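PDB 4AMM: DYNE8 from Micromonospora chersina, which probably loads acyl building blocks onto the carrier protein through this acyltransferase domain of an iterative polyketide synthase in enediyne biosynthesis. Local coordinates for residues A[97-102]-A[344-349]; A[104-109]-A[140-145]; A[168-173]-A[338-343]. All blocks are in the same frame, centred on the assembly; numbering follows the deposited sequence.

Interaction 1 of 3, residues A[97-102]-A[344-349]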
loop_
_atom_site.group_PDB
_atom_site.type_symbol
_atom_site.label_atom_id
_atom_site.label_comp_id
_atom_site.label_asym_id
_atom_site.label_seq_id
_atom_site.Cartn_x
_atom_site.Cartn_y
_atom_site.Cartn_z
ATOM N N LEU A 97 12.362 6.175 12.719
ATOM C CA LEU A 97 12.731 5.379 11.577
ATOM C C LEU A 97 12.311 6.086 10.287
ATOM O O LEU A 97 11.663 7.113 10.332
ATOM C CB LEU A 97 11.975 4.041 11.636
ATOM C CG LEU A 97 12.138 3.344 12.936
ATOM C CD1 LEU A 97 11.577 1.966 12.810
ATOM C CD2 LEU A 97 13.563 3.142 13.286
ATOM N N ARG A 98 12.733 5.576 9.159
ATOM C CA ARG A 98 12.344 6.124 7.851
ATOM C C ARG A 98 11.050 5.427 7.408
ATOM O O ARG A 98 11.031 4.184 7.350
ATOM C CB ARG A 98 13.400 5.804 6.821
ATOM C CG ARG A 98 14.648 6.671 7.076
ATOM C CD ARG A 98 15.800 6.319 6.081
ATOM N NE ARG A 98 15.445 6.693 4.744
ATOM C CZ ARG A 98 15.601 7.906 4.224
ATOM N NH1 ARG A 98 16.126 8.896 4.964
ATOM N NH2 ARG A 98 15.250 8.181 2.980
ATOM N N VAL A 99 10.010 6.231 7.122
ATOM C CA VAL A 99 8.691 5.669 6.710
ATOM C C VAL A 99 8.431 6.084 5.341
ATOM O O VAL A 99 8.517 7.256 4.980
ATOM C CB VAL A 99 7.567 6.170 7.664
ATOM C CG1 VAL A 99 6.218 5.631 7.161
ATOM C CG2 VAL A 99 7.798 5.634 9.082
ATOM N N GLY A 100 7.995 5.104 4.479
ATOM C CA GLY A 100 7.606 5.418 3.099
ATOM C C GLY A 100 6.132 5.170 2.922
ATOM O O GLY A 100 5.588 4.335 3.635
ATOM N N LEU A 101 5.501 5.844 1.977
ATOM C CA LEU A 101 4.105 5.592 1.625
ATOM C C LEU A 101 3.933 4.765 0.365
ATOM O O LEU A 101 4.657 4.894 -0.591
ATOM C CB LEU A 101 3.321 6.893 1.449
ATOM C CG LEU A 101 3.470 7.923 2.588
ATOM C CD1 LEU A 101 2.629 9.132 2.230
ATOM C CD2 LEU A 101 2.978 7.313 3.877
ATOM N N LEU A 102 2.914 3.925 0.425
ATOM C CA LEU A 102 2.454 3.122 -0.784
ATOM C C LEU A 102 1.061 3.483 -1.168
ATOM O O LEU A 102 0.166 3.393 -0.329
ATOM C CB LEU A 102 2.509 1.642 -0.418
ATOM C CG LEU A 102 3.833 1.101 0.141
ATOM C CD1 LEU A 102 3.642 -0.394 0.615
ATOM C CD2 LEU A 102 4.943 1.150 -0.859
ATOM N N LEU A 344 9.910 1.091 7.346
ATOM C CA LEU A 344 8.551 0.689 7.422
ATOM C C LEU A 344 7.766 1.414 6.296
ATOM O O LEU A 344 8.020 2.567 5.967
ATOM C CB LEU A 344 8.102 1.014 8.860
ATOM C CG LEU A 344 6.710 0.693 9.287
ATOM C CD1 LEU A 344 6.778 0.578 10.770
ATOM C CD2 LEU A 344 5.812 1.850 8.832
ATOM N N LEU A 345 6.811 0.702 5.684
ATOM C CA LEU A 345 5.985 1.294 4.630
ATOM C C LEU A 345 4.560 1.327 5.128
ATOM O O LEU A 345 4.091 0.336 5.734
ATOM C CB LEU A 345 6.077 0.403 3.381
ATOM C CG LEU A 345 7.462 0.357 2.810
ATOM C CD1 LEU A 345 7.701 -0.817 1.935
ATOM C CD2 LEU A 345 7.757 1.657 2.072
ATOM N N VAL A 346 3.826 2.373 4.869
ATOM C CA VAL A 346 2.437 2.470 5.206
ATOM C C VAL A 346 1.644 2.685 3.944
ATOM O O VAL A 346 1.909 3.619 3.153
ATOM C CB VAL A 346 2.193 3.691 6.196
ATOM C CG1 VAL A 346 0.674 3.826 6.444
ATOM C CG2 VAL A 346 2.950 3.379 7.506
ATOM N N GLU A 347 0.710 1.786 3.676
ATOM C CA GLU A 347 -0.191 1.923 2.507
ATOM C C GLU A 347 -1.350 2.855 2.806
ATOM O O GLU A 347 -2.017 2.737 3.866
ATOM C CB GLU A 347 -0.627 0.491 2.104
ATOM C CG GLU A 347 -1.555 0.446 0.877
ATOM C CD GLU A 347 -1.877 -0.989 0.456
ATOM O OE1 GLU A 347 -1.490 -1.946 1.158
ATOM O OE2 GLU A 347 -2.321 -1.115 -0.662
ATOM N N VAL A 348 -1.549 3.795 1.873
ATOM C CA VAL A 348 -2.563 4.894 2.037
ATOM C C VAL A 348 -3.675 4.785 0.980
ATOM O O VAL A 348 -3.604 5.332 -0.119
ATOM C CB VAL A 348 -1.815 6.224 1.844
ATOM C CG1 VAL A 348 -2.709 7.470 2.168
ATOM C CG2 VAL A 348 -0.585 6.319 2.757
ATOM N N GLY A 349 -4.693 4.004 1.293
ATOM C CA GLY A 349 -5.658 3.725 0.232
ATOM C C GLY A 349 -6.409 2.591 0.796
ATOM O O GLY A 349 -6.199 2.109 1.949
#
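Strands 99-102 and 344-347 run side by side in parallel, their short axes approaching to 4.5 Å at 31°, with five backbone hydrogen bonds between the two segments. The register pairs Val-99 with Leu-344 and Leu-102 with Glu-347. The first bond is long, Leu-344 N to Arg-98 O at 3.3 Å; the last, Val-348 N to Leu-102 O, is 2.8 Å. On the face of Val-99 and Leu-101, methyls meet the residue two further along the partner segment than the register mate: Val-99 CG1 touches Val-346 CG2 at 4.0 Å, and Leu-101 CD2 lies 3.9 Å from Val-348 CG2. On the other face Leu-345 bends over Gly-100, its CD2 3.9 Å from Gly-100 CA, where a beta carbon would be cramped. Leu-102, with CG anti to the carbonyl carbon (chi1 -53°), leans back until its CD1 reaches Leu-345 CB at 3.8 Å. The buried carboxylate of Glu-347, on an extended chain, accepts from Leu-354 N and Ser-355 N, where the start of helix 353-360 probably steadies its charge. In the central parallel sheet of the hydrolase-like core, strand 171-174 flanks 99-103 and strand 365-367 flanks 344-347; helix 376-387 covers Val-99 and Val-346 with Leu-385, and helix 353-360 covers Leu-102 and Leu-345 with Ala-358.

Interaction 2 of 3, residues A[104-109]-A[140-145]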
loop_
_atom_site.group_PDB
_atom_site.type_symbol
_atom_site.label_atom_id
_atom_site.label_comp_id
_atom_site.label_asym_id
_atom_site.label_seq_id
_atom_site.Cartn_x
_atom_site.Cartn_y
_atom_site.Cartn_z
ATOM N N PRO A 104 -2.036 2.432 -3.509
ATOM C CA PRO A 104 -2.441 1.283 -4.334
ATOM C C PRO A 104 -3.108 1.678 -5.609
ATOM O O PRO A 104 -3.676 2.784 -5.819
ATOM C CB PRO A 104 -3.442 0.583 -3.421
ATOM C CG PRO A 104 -4.092 1.714 -2.672
ATOM C CD PRO A 104 -2.897 2.672 -2.352
ATOM N N GLY A 105 -3.136 0.667 -6.491
ATOM C CA GLY A 105 -4.007 0.780 -7.706
ATOM C C GLY A 105 -5.199 -0.141 -7.560
ATOM O O GLY A 105 -5.607 -0.559 -6.433
ATOM N N GLN A 106 -5.747 -0.455 -8.737
ATOM C CA GLN A 106 -6.903 -1.348 -8.745
ATOM C C GLN A 106 -6.577 -2.807 -8.354
ATOM O O GLN A 106 -5.490 -3.289 -8.630
ATOM C CB GLN A 106 -7.615 -1.081 -10.101
ATOM C CG GLN A 106 -8.746 -1.931 -10.449
ATOM C CD GLN A 106 -9.178 -1.649 -11.879
ATOM O OE1 GLN A 106 -9.077 -2.500 -12.762
ATOM N NE2 GLN A 106 -9.610 -0.470 -12.110
ATOM N N ALA A 107 -7.500 -3.497 -7.660
ATOM C CA ALA A 107 -7.384 -4.918 -7.295
ATOM C C ALA A 107 -7.150 -5.765 -8.542
ATOM O O ALA A 107 -7.583 -5.408 -9.632
ATOM C CB ALA A 107 -8.675 -5.366 -6.603
ATOM N N ALA A 108 -6.438 -6.874 -8.359
ATOM C CA ALA A 108 -6.088 -7.775 -9.433
ATOM C C ALA A 108 -6.641 -9.204 -9.175
ATOM O O ALA A 108 -5.862 -10.108 -8.866
ATOM C CB ALA A 108 -4.541 -7.832 -9.563
ATOM N N PRO A 109 -7.981 -9.391 -9.262
ATOM C CA PRO A 109 -8.524 -10.698 -8.839
ATOM C C PRO A 109 -8.143 -11.818 -9.788
ATOM O O PRO A 109 -7.916 -11.613 -10.945
ATOM C CB PRO A 109 -10.056 -10.480 -8.907
ATOM C CG PRO A 109 -10.200 -9.286 -9.941
ATOM C CD PRO A 109 -9.070 -8.434 -9.532
ATOM N N GLU A 140 -15.642 -11.671 -11.371
ATOM C CA GLU A 140 -15.941 -10.609 -12.325
ATOM C C GLU A 140 -14.761 -9.684 -12.328
ATOM O O GLU A 140 -14.196 -9.422 -11.264
ATOM C CB GLU A 140 -17.189 -9.808 -11.940
ATOM C CG GLU A 140 -18.439 -10.255 -12.691
ATOM C CD GLU A 140 -19.521 -9.191 -12.679
ATOM O OE1 GLU A 140 -19.196 -7.996 -12.924
ATOM O OE2 GLU A 140 -20.699 -9.548 -12.427
ATOM N N PRO A 141 -14.370 -9.196 -13.517
ATOM C CA PRO A 141 -13.328 -8.154 -13.518
ATOM C C PRO A 141 -13.750 -6.927 -12.704
ATOM O O PRO A 141 -14.959 -6.682 -12.524
ATOM C CB PRO A 141 -13.239 -7.754 -14.993
ATOM C CG PRO A 141 -13.719 -8.882 -15.752
ATOM C CD PRO A 141 -14.854 -9.456 -14.879
ATOM N N VAL A 142 -12.771 -6.132 -12.258
ATOM C CA VAL A 142 -13.070 -4.804 -11.688
ATOM C C VAL A 142 -13.778 -3.925 -12.810
ATOM O O VAL A 142 -13.356 -3.973 -13.957
ATOM C CB VAL A 142 -11.728 -4.167 -11.215
ATOM C CG1 VAL A 142 -12.005 -2.767 -10.702
ATOM C CG2 VAL A 142 -11.037 -5.037 -10.082
ATOM N N ASP A 143 -14.843 -3.168 -12.506
ATOM C CA ASP A 143 -15.400 -2.208 -13.534
ATOM C C ASP A 143 -14.541 -0.936 -13.399
ATOM O O ASP A 143 -14.746 -0.096 -12.477
ATOM C CB ASP A 143 -16.855 -1.845 -13.268
ATOM C CG ASP A 143 -17.387 -0.739 -14.195
ATOM O OD1 ASP A 143 -16.624 -0.013 -14.866
ATOM O OD2 ASP A 143 -18.633 -0.592 -14.271
ATOM N N THR A 144 -13.569 -0.819 -14.305
ATOM C CA THR A 144 -12.484 0.126 -14.088
ATOM C C THR A 144 -12.983 1.585 -14.107
ATOM O O THR A 144 -12.410 2.464 -13.428
ATOM C CB THR A 144 -11.300 -0.160 -15.069
ATOM O OG1 THR A 144 -10.081 0.396 -14.521
ATOM C CG2 THR A 144 -11.452 0.500 -16.397
ATOM N N ALA A 145 -14.056 1.924 -14.843
ATOM C CA ALA A 145 -14.528 3.337 -14.912
ATOM C C ALA A 145 -15.068 3.767 -13.530
ATOM O O ALA A 145 -15.049 4.907 -13.221
ATOM C CB ALA A 145 -15.609 3.477 -15.979
HETATM O O HOH W 1 -10.813 -4.551 -14.946
#
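Gln-106 and Val-142 reach toward each other from opposite directions, and the valine lays CG1 over the flat of the glutamine amide, only 3.3 Å from Gln-106 CD. The glutamine gets there with CG anti to the backbone N (chi1 174°) and the rest of the chain extended, which carries the amide across to the start of helix 144-165. There the side chains of Gln-106 and Thr-144 cross at about a right angle: NE2 of Gln-106 donates to Thr-144 OG1 at 2.6 Å, nearly straight (169°) and in the amide plane. That hydroxyl oxygen also bonds Gln-148 NE2, one turn along the helix, so two amides grip it. Gly-105 and Gln-106 belong to the Phe-Pro-Gly-Gln motif of acyltransferases, which begins at the end of strand 99-103 and runs into the loop; in relatives the backbone N of this glutamine helps form the oxyanion hole, and a like role is probable here. Beyond the amide, the other valine methyl turns to the loop as it runs back: Val-142 CG2 lies 3.5 Å from Ala-107 O and 4.0 Å from Pro-109 CD. Asp-143 occupies the N-cap of the helix, its OD1 weakly accepting from Ala-145 N. A water donates to Val-142 O at 2.8 Å and, weakly, to Gln-106 OE1.

Interaction 3 of 3, residues A[168-173]-A[338-343]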
loop_
_atom_site.group_PDB
_atom_site.type_symbol
_atom_site.label_atom_id
_atom_site.label_comp_id
_atom_site.label_asym_id
_atom_site.label_seq_id
_atom_site.Cartn_x
_atom_site.Cartn_y
_atom_site.Cartn_z
ATOM N N ARG A 168 5.323 12.685 8.548
ATOM C CA ARG A 168 6.571 13.025 7.821
ATOM C C ARG A 168 7.282 11.788 7.227
ATOM O O ARG A 168 8.336 11.368 7.635
ATOM C CB ARG A 168 7.530 13.677 8.787
ATOM C CG ARG A 168 7.046 15.085 9.208
ATOM C CD ARG A 168 8.150 15.848 9.985
ATOM N NE ARG A 168 8.440 15.097 11.189
ATOM C CZ ARG A 168 9.541 15.132 11.926
ATOM N NH1 ARG A 168 10.559 15.911 11.586
ATOM N NH2 ARG A 168 9.605 14.367 13.012
ATOM N N PRO A 169 6.685 11.203 6.201
ATOM C CA PRO A 169 7.342 10.112 5.451
ATOM C C PRO A 169 8.509 10.656 4.631
ATOM O O PRO A 169 8.570 11.865 4.334
ATOM C CB PRO A 169 6.216 9.574 4.528
ATOM C CG PRO A 169 5.120 10.455 4.664
ATOM C CD PRO A 169 5.449 11.675 5.511
ATOM N N VAL A 170 9.384 9.739 4.249
ATOM C CA VAL A 170 10.561 10.087 3.419
ATOM C C VAL A 170 10.191 10.174 1.938
ATOM O O VAL A 170 10.969 10.709 1.139
ATOM C CB VAL A 170 11.741 9.105 3.629
ATOM C CG1 VAL A 170 12.252 9.113 5.099
ATOM C CG2 VAL A 170 11.410 7.705 3.221
ATOM N N GLY A 171 9.063 9.560 1.517
ATOM C CA GLY A 171 8.782 9.554 0.073
ATOM C C GLY A 171 7.650 8.582 -0.117
ATOM O O GLY A 171 7.172 8.004 0.844
ATOM N N ALA A 172 7.225 8.486 -1.362
ATOM C CA ALA A 172 6.016 7.665 -1.680
ATOM C C ALA A 172 6.268 7.023 -3.009
ATOM O O ALA A 172 6.995 7.469 -3.846
ATOM C CB ALA A 172 4.797 8.512 -1.755
ATOM N N LEU A 173 5.498 5.950 -3.224
ATOM C CA LEU A 173 5.323 5.403 -4.589
ATOM C C LEU A 173 3.880 5.003 -4.754
ATOM O O LEU A 173 3.168 4.712 -3.773
ATOM C CB LEU A 173 6.224 4.188 -4.820
ATOM C CG LEU A 173 5.950 2.924 -4.100
ATOM C CD1 LEU A 173 4.751 2.102 -4.779
ATOM C CD2 LEU A 173 7.243 2.047 -4.061
ATOM N N GLY A 338 12.461 -0.691 -4.434
ATOM C CA GLY A 338 13.886 -0.800 -4.091
ATOM C C GLY A 338 14.452 0.600 -3.907
ATOM O O GLY A 338 15.406 0.743 -3.065
ATOM N N LEU A 339 13.945 1.619 -4.575
ATOM C CA LEU A 339 14.487 2.987 -4.411
ATOM C C LEU A 339 14.072 3.541 -3.092
ATOM O O LEU A 339 14.813 4.373 -2.495
ATOM C CB LEU A 339 13.935 3.911 -5.504
ATOM C CG LEU A 339 14.561 3.747 -6.864
ATOM C CD1 LEU A 339 13.761 4.692 -7.766
ATOM C CD2 LEU A 339 16.046 4.167 -6.878
ATOM N N LEU A 340 12.876 3.238 -2.614
ATOM C CA LEU A 340 12.333 3.863 -1.428
ATOM C C LEU A 340 13.004 3.228 -0.234
ATOM O O LEU A 340 12.753 2.098 0.097
ATOM C CB LEU A 340 10.766 3.728 -1.496
ATOM C CG LEU A 340 9.863 4.361 -0.469
ATOM C CD1 LEU A 340 10.117 5.884 -0.238
ATOM C CD2 LEU A 340 8.383 4.057 -0.839
ATOM N N ASP A 341 13.931 3.931 0.403
ATOM C CA ASP A 341 14.716 3.402 1.534
ATOM C C ASP A 341 13.943 3.704 2.811
ATOM O O ASP A 341 13.846 4.860 3.228
ATOM C CB ASP A 341 16.081 4.064 1.498
ATOM C CG ASP A 341 16.913 3.829 2.827
ATOM O OD1 ASP A 341 16.651 2.842 3.586
ATOM O OD2 ASP A 341 17.814 4.677 3.104
ATOM N N ALA A 342 13.287 2.685 3.357
ATOM C CA ALA A 342 12.391 2.936 4.452
ATOM C C ALA A 342 12.350 1.696 5.291
ATOM O O ALA A 342 12.226 0.579 4.771
ATOM C CB ALA A 342 10.950 3.263 3.958
ATOM N N ASP A 343 12.438 1.837 6.583
ATOM C CA ASP A 343 12.284 0.747 7.483
ATOM C C ASP A 343 10.876 0.223 7.607
ATOM O O ASP A 343 10.655 -0.967 7.903
ATOM C CB ASP A 343 12.699 1.216 8.866
ATOM C CG ASP A 343 14.085 1.848 8.872
ATOM O OD1 ASP A 343 15.027 1.075 8.547
ATOM O OD2 ASP A 343 14.252 3.063 9.116
#
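Leu-340 spreads its two methyls against the side chains of Val-170 and Leu-173 and the main chain of Gly-171 and Ala-172 between them, the approach and strand that lead into the Gly-His-Ser-Leu-Gly sequence at 174-178, probably the nucleophile elbow of this hydrolase-like acyltransferase fold. Leu-340 is also the residue where helix 333-339 gives way to the loop before strand 344-347. The apolar contacts carry the interface. CG of Leu-340 stands anti to the backbone N (chi1 -175°), which carries the branch toward segment 168-173, where CD1 meets Val-170 CG2 at 4.1 Å, and CD2 meets Leu-173 CD2 at 4.0 Å. Between these two, CD1 rests on bare main chain, 3.7 Å from Gly-171 C and 4.0 Å from Ala-172 N. Gly-171 lets the methyl come this close, since a beta carbon there would press against it. Replacing Leu-340 by an alanine would probably open a gap beneath Gly-171 and take from Val-170 CG2 and Leu-173 CD2 the methyls they meet here. Polar bonds run to residues beyond the two segments: Arg-363 NH2 donates to Leu-340 O and Ala-342 O, and Arg-98 NE to Asp-341 O, which probably help to hold the course of the loop. On the strand side, backbone bonds tie Val-170 to Val-99 and Ala-172 to Ala-306, the neighbouring strands of the sheet. The carbonyl gripped by Arg-98 also touches the strand segment: Val-170 CG2 packs against Asp-341 O at 3.7 Å.

In the fold
Interactions 1 and 3 belong to one buried core, their centres about 7 Å apart, and join at neighbouring strands 99-103 and 171-174; interaction 2 lies at the surface, its centre about 22 Å from that of interaction 1. The chemistry follows the place: main-chain hydrogen bonds dominate within the sheet, methyl packing sets the helix-end loop on a face of the sheet, and at the surface an amide, a hydroxyl and a water share the work with a valine. Arg-98 and Asp-343 link the first and third contacts through Arg-98 N and Asp-343 OD2, while Pro-104, just past strand 99-103, packs on Glu-347 and Gly-349 and so connects interaction 1 with the loop of interaction 2.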